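Local coordinates for protein lombricine kinase (Urechis caupo, PDB 3JPZ) that catalyses the reversible transfer of a phosphoryl group between ATP and the guanidino compound lombricine, as a member of the phosphagen kinase family, at residues Cys116-Gly121 with Glu238-Gly243; Asn325-Lys330 with Arg334-Leu339; Ile348-Ala353 with Lys358-Leu363. All blocks are in the same frame, centred on the assembly; numbering follows the deposited sequence.

Interactions 1 and 2 are neighbours in the core of the large antiparallel sheet domain. Their centres lie about 13 Å apart. They touch where Ile118 CD1 packs on Val337 CG2 at 3.9 Å. Interaction 1 uses the strand that carries Arg117 and Arg119, both seen to bind ADP. Interaction 2 lies beside Arg279, also seen to bind ADP, and Ala280, predicted to belong to the ATP site. No nucleotide is bound to this chain. Interaction 3 shares helix 333-355 with interaction 2, but its centre is about 24 Å from that of interaction 2 and about 30 Å from that of interaction 1. It is peripheral packing, away from the nucleotide site.

Interaction 1: Cys116-Gly121 with Glu238-Gly243; sequences CRIRTG and ERFGRG
Ile118 and Thr120 receive the ring of Phe240 from helix 233-252. The methyl CG2 of Ile118 sits almost squarely over the ring, 3.8 Å from the centroid of Phe240 and 11° off its normal. This is a CH-pi contact. Thr120 meets the far end of the ring, with its CG2 3.5 Å from Phe240 CZ. Its approach is oblique. The backbone takes part as well, since Ile118 O lies 3.4 Å from Phe240 CD1.

The torsions account for this. In Phe240, CG stands anti to the backbone N (chi1 -180°), and the ring extends from the helix to the strand. In Ile118 the branch anti to the backbone N is CG2, the methyl that covers the ring. Thr120 gives its methyl to the ring, while its OG1 bonds outside the two segments, to Thr276 O and Arg122 NH1. Leu278 packs on both Ile118 and Phe240.

The two short segments run roughly parallel, at 26°, with their axes 9.2 Å apart. Glu238 and Arg242, one turn apart on the helix, form a side-on salt bridge, with Arg242 NE 3.0 Å from Glu238 OE2. Arg242 and Arg239 also pair with Asp155.

The arrangement is a helix packed on an antiparallel sheet. Ile118 and Thr120 turn to the helix, which packs on one side of the strand. Arg119 between them points away from it, into the nucleotide site of the phosphagen kinase catalytic domain, where Arg119, Arg223 and Arg279 have all been seen to bind ADP.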
ATOM      1  N   CYS A 116      13.870  27.691  14.994  0.80 12.52           N
ATOM      2  CA  CYS A 116      12.891  27.052  15.844  0.80 18.01           C
ATOM      3  C   CYS A 116      11.646  26.805  15.020  0.80 14.19           C
ATOM      4  O   CYS A 116      11.273  27.627  14.177  0.80 16.23           O
ATOM      5  CB  CYS A 116      12.514  27.954  17.026  0.80 13.73           C
ATOM      6  SG  CYS A 116      13.871  28.871  17.769  0.80 25.48           S
ATOM      7  N   ARG A 117      11.010  25.665  15.249  1.00 20.51           N
ATOM      8  CA  ARG A 117       9.651  25.460  14.788  1.00 13.05           C
ATOM      9  C   ARG A 117       8.890  24.720  15.869  1.00 19.13           C
ATOM     10  O   ARG A 117       9.481  24.085  16.742  1.00 11.96           O
ATOM     11  CB  ARG A 117       9.584  24.715  13.447  1.00 25.86           C
ATOM     12  CG  ARG A 117      10.613  23.626  13.247  1.00 16.26           C
ATOM     13  CD  ARG A 117      10.208  22.697  12.100  1.00 28.99           C
ATOM     14  NE  ARG A 117       9.437  21.563  12.600  1.00 49.42           N
ATOM     15  CZ  ARG A 117       8.734  20.727  11.844  1.00 39.67           C
ATOM     16  NH1 ARG A 117       8.684  20.888  10.531  1.00 53.27           N
ATOM     17  NH2 ARG A 117       8.076  19.730  12.414  1.00 29.97           N
ATOM     18  N   ILE A 118       7.575  24.855  15.827  1.00 13.15           N
ATOM     19  CA  ILE A 118       6.684  24.104  16.686  1.00 13.35           C
ATOM     20  C   ILE A 118       5.584  23.579  15.787  1.00 11.62           C
ATOM     21  O   ILE A 118       4.987  24.342  15.035  1.00 15.74           O
ATOM     22  CB  ILE A 118       6.061  24.995  17.767  1.00 11.81           C
ATOM     23  CG1 ILE A 118       7.148  25.669  18.594  1.00 17.80           C
ATOM     24  CG2 ILE A 118       5.134  24.173  18.656  1.00 17.13           C
ATOM     25  CD1 ILE A 118       6.604  26.703  19.558  1.00 12.05           C
ATOM     26  N   ARG A 119       5.310  22.284  15.862  1.00 11.35           N
ATOM     27  CA  ARG A 119       4.342  21.680  14.967  1.00 17.17           C
ATOM     28  C   ARG A 119       3.301  20.909  15.759  1.00 22.00           C
ATOM     29  O   ARG A 119       3.559  20.417  16.854  1.00 11.84           O
ATOM     30  CB  ARG A 119       5.031  20.773  13.942  1.00 16.96           C
ATOM     31  CG  ARG A 119       5.286  19.346  14.403  1.00 40.99           C
ATOM     32  CD  ARG A 119       4.436  18.339  13.638  1.00 36.24           C
ATOM     33  NE  ARG A 119       4.577  16.987  14.175  1.00 51.76           N
ATOM     34  CZ  ARG A 119       5.454  16.084  13.743  1.00 68.10           C
ATOM     35  NH1 ARG A 119       5.501  14.884  14.309  1.00 73.67           N
ATOM     36  NH2 ARG A 119       6.283  16.368  12.747  1.00 66.21           N
ATOM     37  N   THR A 120       2.102  20.844  15.213  1.00 11.81           N
ATOM     38  CA  THR A 120       1.100  19.961  15.758  1.00 11.87           C
ATOM     39  C   THR A 120       0.247  19.494  14.605  1.00 12.02           C
ATOM     40  O   THR A 120       0.494  19.855  13.459  1.00 13.48           O
ATOM     41  CB  THR A 120       0.225  20.655  16.815  1.00 23.57           C
ATOM     42  OG1 THR A 120      -0.540  19.666  17.518  1.00 16.46           O
ATOM     43  CG2 THR A 120      -0.711  21.667  16.159  1.00 25.08           C
ATOM     44  N   GLY A 121      -0.744  18.675  14.910  1.00 13.17           N
ATOM     45  CA  GLY A 121      -1.684  18.240  13.908  1.00 16.63           C
ATOM     46  C   GLY A 121      -3.078  18.470  14.441  1.00 13.24           C
ATOM     47  O   GLY A 121      -3.298  18.526  15.646  1.00 17.97           O
ATOM     48  N   GLU A 238       3.873  31.995  19.811  1.00 15.87           N
ATOM     49  CA  GLU A 238       2.835  33.024  19.823  1.00 17.53           C
ATOM     50  C   GLU A 238       2.039  32.976  18.535  1.00 22.19           C
ATOM     51  O   GLU A 238       0.814  33.083  18.543  1.00 24.92           O
ATOM     52  CB  GLU A 238       3.449  34.419  19.982  1.00 15.39           C
ATOM     53  CG  GLU A 238       2.414  35.534  20.195  1.00 16.84           C
ATOM     54  CD  GLU A 238       1.676  35.954  18.921  1.00 27.33           C
ATOM     55  OE1 GLU A 238       2.245  35.841  17.806  1.00 17.61           O
ATOM     56  OE2 GLU A 238       0.519  36.422  19.046  1.00 32.00           O
ATOM     57  N   ARG A 239       2.755  32.845  17.428  1.00 15.36           N
ATOM     58  CA  ARG A 239       2.143  32.747  16.113  0.51 17.39           C
ATOM     59  C   ARG A 239       1.427  31.411  16.002  1.00 17.56           C
ATOM     60  O   ARG A 239       0.334  31.318  15.473  1.00 16.73           O
ATOM     61  CB  ARG A 239       3.218  32.879  15.029  0.51 16.14           C
ATOM     62  CG  ARG A 239       2.768  32.504  13.625  0.51 17.80           C
ATOM     63  CD  ARG A 239       3.805  32.923  12.587  0.51 21.52           C
ATOM     64  NE  ARG A 239       3.956  34.374  12.531  0.51 25.89           N
ATOM     65  CZ  ARG A 239       5.008  35.043  12.994  0.51 27.56           C
ATOM     66  NH1 ARG A 239       6.028  34.396  13.546  0.51 16.67           N
ATOM     67  NH2 ARG A 239       5.041  36.366  12.895  0.51 17.07           N
ATOM     68  N   PHE A 240       2.072  30.378  16.519  1.00 17.19           N
ATOM     69  CA  PHE A 240       1.526  29.035  16.535  1.00 16.84           C
ATOM     70  C   PHE A 240       0.104  29.010  17.106  1.00 21.35           C
ATOM     71  O   PHE A 240      -0.835  28.565  16.452  1.00 16.33           O
ATOM     72  CB  PHE A 240       2.466  28.173  17.377  1.00 15.14           C
ATOM     73  CG  PHE A 240       2.062  26.743  17.494  1.00 18.72           C
ATOM     74  CD1 PHE A 240       2.354  25.837  16.483  1.00 21.67           C
ATOM     75  CD2 PHE A 240       1.440  26.286  18.644  1.00 17.85           C
ATOM     76  CE1 PHE A 240       2.003  24.500  16.608  1.00 12.98           C
ATOM     77  CE2 PHE A 240       1.092  24.960  18.772  1.00 13.58           C
ATOM     78  CZ  PHE A 240       1.373  24.062  17.747  1.00 13.02           C
ATOM     79  N   GLY A 241      -0.047  29.495  18.333  1.00 21.78           N
ATOM     80  CA  GLY A 241      -1.333  29.486  19.005  1.00 27.53           C
ATOM     81  C   GLY A 241      -2.301  30.486  18.403  1.00 25.96           C
ATOM     82  O   GLY A 241      -3.498  30.238  18.329  1.00 24.56           O
ATOM     83  N   ARG A 242      -1.779  31.629  17.982  1.00 26.72           N
ATOM     84  CA  ARG A 242      -2.601  32.640  17.337  1.00 38.35           C
ATOM     85  C   ARG A 242      -3.202  32.070  16.056  1.00 31.42           C
ATOM     86  O   ARG A 242      -4.389  32.242  15.780  1.00 21.27           O
ATOM     87  CB  ARG A 242      -1.762  33.880  17.029  1.00 33.46           C
ATOM     88  CG  ARG A 242      -2.507  34.952  16.250  1.00 35.58           C
ATOM     89  CD  ARG A 242      -1.870  36.320  16.457  1.00 48.80           C
ATOM     90  NE  ARG A 242      -0.439  36.310  16.165  1.00 33.46           N
ATOM     91  CZ  ARG A 242       0.073  36.335  14.940  1.00 30.68           C
ATOM     92  NH1 ARG A 242      -0.733  36.359  13.889  1.00 34.87           N
ATOM     93  NH2 ARG A 242       1.387  36.328  14.766  1.00 28.22           N
ATOM     94  N   GLY A 243      -2.378  31.372  15.286  1.00 17.97           N
ATOM     95  CA  GLY A 243      -2.817  30.775  14.040  1.00 32.66           C
ATOM     96  C   GLY A 243      -3.819  29.654  14.260  1.00 36.69           C
ATOM     97  O   GLY A 243      -4.822  29.555  13.555  1.00 17.87           O
TER

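Interaction 2: Asn325-Lys330 with Arg334-Leu339; sequences NAARLK and REFVQL
Phe336 has chi1 at -88°, rotated somewhat past the usual staggered value, and its ring reaches from helix 333-355 into the loop 325-330. Asn325 meets it with CG placed between the backbone N and the carbonyl carbon (chi1 54°), which brings the amide nitrogen over one face of the ring. This nitrogen, ND2, lies 3.4 Å from Phe336 CD2. The two planes are 39° apart, so the amide is tilted and not stacked flat.

Ala327 O lies over a ring face too, offset toward the rim and 3.5 Å from Phe336 CE2. The methyl of Ala327 adds apolar packing, with CB 3.6 Å from the same CE2. Leu329 O comes to the edge of the ring, near its plane, and is 3.5 Å from Phe336 CZ. The loop backbone thus bends round the end of the phenyl group.

The loop is tied internally by Arg328. Its NH1 reaches back to two carbonyls, Asn325 O at 2.9 Å and Ala327 O also at 2.9 Å. Both oxygens lie close to the guanidinium plane, but the donor stands above each carbonyl plane. Asn325 ND2 makes a weak bond to Ala327 O. The Asn325 amide is held more firmly from outside, where OD1 accepts from Ala280 N and ND2 donates to Leu278 O. Its rotation is thereby fixed.

This is a strand-loop-helix connection, in which strand 320-325 leads into helix 333-355 and a phenylalanine of the first helical turn packs against the bend. It borders the nucleotide site of the catalytic domain, with Arg328 beside Arg279.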
ATOM      1  N   ASN A 325      11.151  18.251  22.046  1.00 11.70           N
ATOM      2  CA  ASN A 325      10.575  17.545  23.167  1.00 11.88           C
ATOM      3  C   ASN A 325      10.277  16.130  22.706  1.00 11.94           C
ATOM      4  O   ASN A 325       9.918  15.912  21.548  1.00 13.45           O
ATOM      5  CB  ASN A 325       9.320  18.243  23.681  1.00 12.32           C
ATOM      6  CG  ASN A 325       8.301  18.476  22.599  1.00 11.79           C
ATOM      7  OD1 ASN A 325       8.562  19.171  21.629  1.00 12.88           O
ATOM      8  ND2 ASN A 325       7.121  17.910  22.773  1.00 12.94           N
ATOM      9  N   ALA A 326      10.461  15.170  23.604  1.00 12.93           N
ATOM     10  CA  ALA A 326      10.270  13.758  23.288  1.00 13.10           C
ATOM     11  C   ALA A 326       8.812  13.329  23.469  1.00 12.27           C
ATOM     12  O   ALA A 326       8.272  12.578  22.657  1.00 15.06           O
ATOM     13  CB  ALA A 326      11.196  12.899  24.162  1.00 12.35           C
ATOM     14  N   ALA A 327       8.186  13.809  24.533  1.00 15.69           N
ATOM     15  CA  ALA A 327       6.823  13.413  24.889  1.00 13.08           C
ATOM     16  C   ALA A 327       5.768  14.239  24.157  1.00 16.87           C
ATOM     17  O   ALA A 327       6.083  15.220  23.505  1.00 12.20           O
ATOM     18  CB  ALA A 327       6.628  13.530  26.376  1.00 16.85           C
ATOM     19  N   ARG A 328       4.508  13.834  24.286  1.00 16.46           N
ATOM     20  CA  ARG A 328       3.409  14.490  23.578  1.00 12.58           C
ATOM     21  C   ARG A 328       2.171  14.589  24.440  1.00 15.56           C
ATOM     22  O   ARG A 328       1.310  15.436  24.196  1.00 12.95           O
ATOM     23  CB  ARG A 328       3.059  13.709  22.316  1.00 19.59           C
ATOM     24  CG  ARG A 328       4.172  13.645  21.310  1.00 12.43           C
ATOM     25  CD  ARG A 328       4.362  14.963  20.601  1.00 17.01           C
ATOM     26  NE  ARG A 328       5.303  14.822  19.504  1.00 12.26           N
ATOM     27  CZ  ARG A 328       6.620  14.906  19.630  1.00 16.83           C
ATOM     28  NH1 ARG A 328       7.168  15.153  20.812  1.00 17.99           N
ATOM     29  NH2 ARG A 328       7.390  14.751  18.566  1.00 11.70           N
ATOM     30  N   LEU A 329       2.084  13.691  25.421  1.00 13.10           N
ATOM     31  CA  LEU A 329       1.026  13.672  26.418  1.00 21.61           C
ATOM     32  C   LEU A 329       1.579  14.145  27.751  1.00 20.54           C
ATOM     33  O   LEU A 329       2.791  14.145  27.955  1.00 14.01           O
ATOM     34  CB  LEU A 329       0.526  12.242  26.628  1.00 22.77           C
ATOM     35  CG  LEU A 329      -0.635  11.669  25.818  1.00 32.07           C
ATOM     36  CD1 LEU A 329      -0.979  10.301  26.402  1.00 17.92           C
ATOM     37  CD2 LEU A 329      -1.852  12.576  25.839  1.00 33.18           C
ATOM     38  N   LYS A 330       0.672  14.550  28.635  1.00 20.45           N
ATOM     39  CA  LYS A 330       0.923  14.726  30.074  1.00 18.43           C
ATOM     40  C   LYS A 330       1.360  16.144  30.436  1.00 13.81           C
ATOM     41  O   LYS A 330       1.208  16.583  31.576  1.00 23.43           O
ATOM     42  CB  LYS A 330       1.906  13.672  30.587  1.00 20.97           C
ATOM     43  CG  LYS A 330       1.280  12.288  30.688  1.00 31.72           C
ATOM     44  CD  LYS A 330       2.147  11.327  31.483  1.00 35.47           C
ATOM     45  CE  LYS A 330       2.951  10.414  30.580  1.00 25.25           C
ATOM     46  NZ  LYS A 330       3.913   9.573  31.353  1.00 31.77           N
ATOM     47  N   ARG A 334       2.096  24.673  25.965  1.00 23.41           N
ATOM     48  CA  ARG A 334       2.927  25.707  26.552  1.00 14.40           C
ATOM     49  C   ARG A 334       4.022  25.064  27.394  1.00 14.11           C
ATOM     50  O   ARG A 334       5.169  25.473  27.331  1.00 13.37           O
ATOM     51  CB  ARG A 334       2.077  26.665  27.382  1.00 18.42           C
ATOM     52  CG  ARG A 334       2.833  27.853  27.952  1.00 23.94           C
ATOM     53  CD  ARG A 334       3.482  27.530  29.280  1.00 14.31           C
ATOM     54  NE  ARG A 334       2.492  27.087  30.253  1.00 37.59           N
ATOM     55  CZ  ARG A 334       2.751  26.778  31.519  1.00 35.27           C
ATOM     56  NH1 ARG A 334       3.984  26.864  31.998  1.00 28.54           N
ATOM     57  NH2 ARG A 334       1.766  26.381  32.308  1.00 37.48           N
ATOM     58  N   GLU A 335       3.673  24.035  28.155  1.00 13.62           N
ATOM     59  CA  GLU A 335       4.655  23.358  29.004  1.00 17.61           C
ATOM     60  C   GLU A 335       5.751  22.657  28.208  1.00 16.57           C
ATOM     61  O   GLU A 335       6.912  22.641  28.624  1.00 19.36           O
ATOM     62  CB  GLU A 335       3.970  22.354  29.932  1.00 12.55           C
ATOM     63  CG  GLU A 335       3.282  23.004  31.128  1.00 22.57           C
ATOM     64  CD  GLU A 335       2.638  21.995  32.066  1.00 25.69           C
ATOM     65  OE1 GLU A 335       2.042  21.008  31.581  1.00 29.86           O
ATOM     66  OE2 GLU A 335       2.721  22.196  33.295  1.00 27.49           O
ATOM     67  N   PHE A 336       5.392  22.074  27.072  1.00 17.59           N
ATOM     68  CA  PHE A 336       6.373  21.375  26.257  1.00 20.54           C
ATOM     69  C   PHE A 336       7.370  22.344  25.662  1.00 11.91           C
ATOM     70  O   PHE A 336       8.567  22.046  25.583  1.00 13.08           O
ATOM     71  CB  PHE A 336       5.694  20.575  25.148  1.00 19.59           C
ATOM     72  CG  PHE A 336       5.304  19.195  25.564  1.00 16.07           C
ATOM     73  CD1 PHE A 336       3.998  18.771  25.461  1.00 12.25           C
ATOM     74  CD2 PHE A 336       6.253  18.317  26.067  1.00 16.52           C
ATOM     75  CE1 PHE A 336       3.641  17.493  25.840  1.00 12.74           C
ATOM     76  CE2 PHE A 336       5.901  17.037  26.453  1.00 17.48           C
ATOM     77  CZ  PHE A 336       4.592  16.625  26.333  1.00 12.66           C
ATOM     78  N   VAL A 337       6.870  23.494  25.224  1.00 11.78           N
ATOM     79  CA  VAL A 337       7.724  24.571  24.757  1.00 11.64           C
ATOM     80  C   VAL A 337       8.653  25.026  25.879  1.00 12.81           C
ATOM     81  O   VAL A 337       9.811  25.347  25.626  1.00 12.14           O
ATOM     82  CB  VAL A 337       6.906  25.795  24.270  1.00 11.67           C
ATOM     83  CG1 VAL A 337       7.836  26.885  23.768  1.00 12.45           C
ATOM     84  CG2 VAL A 337       5.929  25.389  23.184  1.00 12.01           C
ATOM     85  N   GLN A 338       8.145  25.054  27.112  1.00 17.53           N
ATOM     86  CA  GLN A 338       8.956  25.464  28.255  1.00 11.96           C
ATOM     87  C   GLN A 338      10.019  24.419  28.559  1.00 17.56           C
ATOM     88  O   GLN A 338      11.152  24.756  28.922  1.00 12.25           O
ATOM     89  CB  GLN A 338       8.099  25.698  29.494  1.00 12.17           C
ATOM     90  CG  GLN A 338       8.896  26.297  30.626  1.00 12.29           C
ATOM     91  CD  GLN A 338       9.474  27.628  30.245  1.00 18.01           C
ATOM     92  OE1 GLN A 338       8.737  28.536  29.880  1.00 12.20           O
ATOM     93  NE2 GLN A 338      10.804  27.754  30.313  1.00 12.47           N
ATOM     94  N   LEU A 339       9.644  23.153  28.398  1.00 19.81           N
ATOM     95  CA  LEU A 339      10.564  22.041  28.603  0.70 21.69           C
ATOM     96  C   LEU A 339      11.692  22.098  27.579  1.00 12.25           C
ATOM     97  O   LEU A 339      12.843  21.795  27.891  1.00 16.44           O
ATOM     98  CB  LEU A 339       9.826  20.699  28.504  0.70 12.60           C
ATOM     99  CG  LEU A 339      10.737  19.463  28.477  0.70 18.93           C
ATOM    100  CD1 LEU A 339      11.439  19.292  29.817  0.70 12.56           C
ATOM    101  CD2 LEU A 339       9.952  18.216  28.121  0.70 23.75           C
TER

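Interaction 3: Ile348-Ala353 with Lys358-Leu363; sequences IDMEQA and KSIDDL
Residues 358-363 belong to the C-terminal tail, which folds back along the last turns of helix 333-355. The turn between them is closed by one backbone bond. Lys358 N donates to Ala353 O at 2.9 Å, with an N-H...O angle of 152°. The side chain of Lys358 starts toward the helix, but its extended chain leads away.

Two apolar residues of the helix, Met350 and Ala353, pack against two of the tail, Ile360 and Leu363. Ala353 CB sits between the two tail residues, 3.8 Å from Ile360 CG2 and 3.9 Å from Leu363 CD1. Ile360 uses the same methyl against the helix backbone, with CG2 3.5 Å from Met350 O. Its CG1 branch takes the position between the backbone N and the carbonyl carbon (chi1 62°), and CD1 at its end approaches the sulfur of Met350. Met350 is extended beyond CG and crosses Ile360 at about a right angle. It slides past Leu363 in the opposite direction, with Met350 CG 3.9 Å from Leu363 CB. The methyl CE of Met350 ends close to the tail backbone, 3.2 Å from Leu363 O.

Within the tail, Ser359 OG accepts from Asp361 N at 3.3 Å, an ST turn. Ile298 of helix 295-301 packs on both Met350 and Ile360.

The contact is far from the nucleotide site. Its chemistry is mainly apolar, with aliphatic groups meeting across the fold-back. A single direct hydrogen bond, from backbone to backbone, joins the two segments, so the packing of the tail here rests largely on Met350, Ala353, Ile360 and Leu363.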
ATOM      1  N   ILE A 348      23.069  24.721  26.021  1.00 12.51           N
ATOM      2  CA  ILE A 348      23.912  25.881  25.750  1.00 13.13           C
ATOM      3  C   ILE A 348      24.829  26.212  26.930  1.00 12.20           C
ATOM      4  O   ILE A 348      25.997  26.512  26.728  1.00 13.34           O
ATOM      5  CB  ILE A 348      23.057  27.119  25.405  1.00 13.07           C
ATOM      6  CG1 ILE A 348      22.373  26.927  24.049  1.00 11.81           C
ATOM      7  CG2 ILE A 348      23.917  28.373  25.376  1.00 13.24           C
ATOM      8  CD1 ILE A 348      21.218  27.879  23.812  1.00 11.62           C
ATOM      9  N   ASP A 349      24.300  26.155  28.153  1.00 12.44           N
ATOM     10  CA  ASP A 349      25.107  26.375  29.351  1.00 14.94           C
ATOM     11  C   ASP A 349      26.308  25.424  29.359  1.00 17.87           C
ATOM     12  O   ASP A 349      27.425  25.804  29.692  1.00 14.01           O
ATOM     13  CB  ASP A 349      24.284  26.152  30.626  1.00 12.62           C
ATOM     14  CG  ASP A 349      23.234  27.221  30.848  1.00 14.58           C
ATOM     15  OD1 ASP A 349      23.270  28.255  30.154  1.00 23.17           O
ATOM     16  OD2 ASP A 349      22.372  27.025  31.731  1.00 25.92           O
ATOM     17  N   MET A 350      26.071  24.179  28.976  1.00 12.78           N
ATOM     18  CA  MET A 350      27.138  23.182  28.985  1.00 13.54           C
ATOM     19  C   MET A 350      28.095  23.451  27.843  1.00 13.51           C
ATOM     20  O   MET A 350      29.307  23.287  27.983  1.00 13.47           O
ATOM     21  CB  MET A 350      26.563  21.780  28.843  1.00 13.73           C
ATOM     22  CG  MET A 350      25.666  21.357  29.976  1.00 26.02           C
ATOM     23  SD  MET A 350      24.867  19.792  29.589  1.00 24.22           S
ATOM     24  CE  MET A 350      24.101  19.407  31.150  1.00 32.58           C
ATOM     25  N   GLU A 351      27.547  23.861  26.703  1.00 13.04           N
ATOM     26  CA  GLU A 351      28.374  24.159  25.546  1.00 12.61           C
ATOM     27  C   GLU A 351      29.361  25.261  25.917  1.00 21.45           C
ATOM     28  O   GLU A 351      30.558  25.129  25.683  1.00 19.89           O
ATOM     29  CB  GLU A 351      27.513  24.586  24.354  1.00 12.78           C
ATOM     30  CG  GLU A 351      28.290  24.832  23.078  1.00 13.54           C
ATOM     31  CD  GLU A 351      29.102  23.628  22.629  1.00 16.50           C
ATOM     32  OE1 GLU A 351      28.619  22.478  22.726  1.00 12.79           O
ATOM     33  OE2 GLU A 351      30.230  23.843  22.156  1.00 19.53           O
ATOM     34  N   GLN A 352      28.856  26.329  26.528  1.00 12.81           N
ATOM     35  CA  GLN A 352      29.684  27.486  26.855  1.00 12.57           C
ATOM     36  C   GLN A 352      30.727  27.106  27.891  1.00 16.24           C
ATOM     37  O   GLN A 352      31.888  27.502  27.784  1.00 13.79           O
ATOM     38  CB  GLN A 352      28.817  28.650  27.343  1.00 12.74           C
ATOM     39  CG  GLN A 352      27.886  29.161  26.263  1.00 12.25           C
ATOM     40  CD  GLN A 352      26.822  30.124  26.763  1.00 17.92           C
ATOM     41  OE1 GLN A 352      26.280  29.984  27.866  1.00 13.15           O
ATOM     42  NE2 GLN A 352      26.500  31.098  25.935  1.00 17.47           N
ATOM     43  N   ALA A 353      30.306  26.328  28.883  1.00 17.40           N
ATOM     44  CA  ALA A 353      31.212  25.808  29.894  1.00 13.43           C
ATOM     45  C   ALA A 353      32.403  25.102  29.260  1.00 13.36           C
ATOM     46  O   ALA A 353      33.542  25.328  29.659  1.00 16.06           O
ATOM     47  CB  ALA A 353      30.476  24.856  30.814  1.00 13.92           C
ATOM     48  N   LYS A 358      35.895  24.188  30.804  1.00 20.81           N
ATOM     49  CA  LYS A 358      35.449  23.829  32.149  1.00 14.33           C
ATOM     50  C   LYS A 358      34.747  22.470  32.175  1.00 14.39           C
ATOM     51  O   LYS A 358      34.352  21.945  31.139  1.00 18.33           O
ATOM     52  CB  LYS A 358      34.500  24.898  32.700  1.00 39.88           C
ATOM     53  CG  LYS A 358      35.154  26.243  32.993  1.00 54.61           C
ATOM     54  CD  LYS A 358      34.134  27.244  33.529  1.00 63.38           C
ATOM     55  CE  LYS A 358      34.771  28.588  33.855  1.00 69.23           C
ATOM     56  NZ  LYS A 358      33.758  29.596  34.286  1.00 75.92           N
ATOM     57  N   SER A 359      34.612  21.900  33.367  1.00 31.51           N
ATOM     58  CA  SER A 359      33.880  20.650  33.543  1.00 26.56           C
ATOM     59  C   SER A 359      32.391  20.957  33.614  1.00 31.55           C
ATOM     60  O   SER A 359      31.988  21.923  34.254  1.00 34.76           O
ATOM     61  CB  SER A 359      34.335  19.946  34.824  1.00 33.35           C
ATOM     62  OG  SER A 359      33.633  18.728  35.019  1.00 37.05           O
ATOM     63  N   ILE A 360      31.576  20.148  32.942  1.00 29.83           N
ATOM     64  CA  ILE A 360      30.126  20.308  33.012  1.00 28.33           C
ATOM     65  C   ILE A 360      29.520  19.306  33.983  1.00 23.98           C
ATOM     66  O   ILE A 360      28.313  19.087  33.983  1.00 20.54           O
ATOM     67  CB  ILE A 360      29.447  20.096  31.644  1.00 21.29           C
ATOM     68  CG1 ILE A 360      29.694  18.673  31.143  1.00 13.89           C
ATOM     69  CG2 ILE A 360      29.937  21.112  30.640  1.00 19.74           C
ATOM     70  CD1 ILE A 360      28.666  18.210  30.121  1.00 27.02           C
ATOM     71  N   ASP A 361      30.364  18.685  34.798  1.00 17.15           N
ATOM     72  CA  ASP A 361      29.900  17.683  35.743  1.00 23.40           C
ATOM     73  C   ASP A 361      28.810  18.227  36.669  1.00 26.65           C
ATOM     74  O   ASP A 361      27.916  17.493  37.074  1.00 32.45           O
ATOM     75  CB  ASP A 361      31.076  17.144  36.558  1.00 41.88           C
ATOM     76  CG  ASP A 361      32.051  16.350  35.708  1.00 44.63           C
ATOM     77  OD1 ASP A 361      31.734  16.097  34.524  1.00 40.02           O
ATOM     78  OD2 ASP A 361      33.126  15.979  36.222  1.00 47.84           O
ATOM     79  N   ASP A 362      28.878  19.511  37.000  0.70 32.54           N
ATOM     80  CA  ASP A 362      27.895  20.100  37.906  0.70 31.38           C
ATOM     81  C   ASP A 362      26.667  20.631  37.163  0.70 27.56           C
ATOM     82  O   ASP A 362      25.691  21.044  37.785  0.70 28.38           O
ATOM     83  CB  ASP A 362      28.530  21.212  38.750  0.70 37.54           C
ATOM     84  CG  ASP A 362      28.850  22.456  37.943  0.70 40.99           C
ATOM     85  OD1 ASP A 362      29.192  22.332  36.746  0.70 38.75           O
ATOM     86  OD2 ASP A 362      28.764  23.565  38.515  0.70 50.11           O
ATOM     87  N   LEU A 363      26.719  20.618  35.835  1.00 22.06           N
ATOM     88  CA  LEU A 363      25.583  21.046  35.020  1.00 22.93           C
ATOM     89  C   LEU A 363      24.777  19.863  34.497  1.00 30.22           C
ATOM     90  O   LEU A 363      23.571  19.979  34.253  1.00 26.91           O
ATOM     91  CB  LEU A 363      26.068  21.887  33.840  1.00 21.90           C
ATOM     92  CG  LEU A 363      26.945  23.082  34.203  1.00 28.13           C
ATOM     93  CD1 LEU A 363      27.316  23.862  32.951  1.00 33.84           C
ATOM     94  CD2 LEU A 363      26.240  23.978  35.219  1.00 36.00           C
TER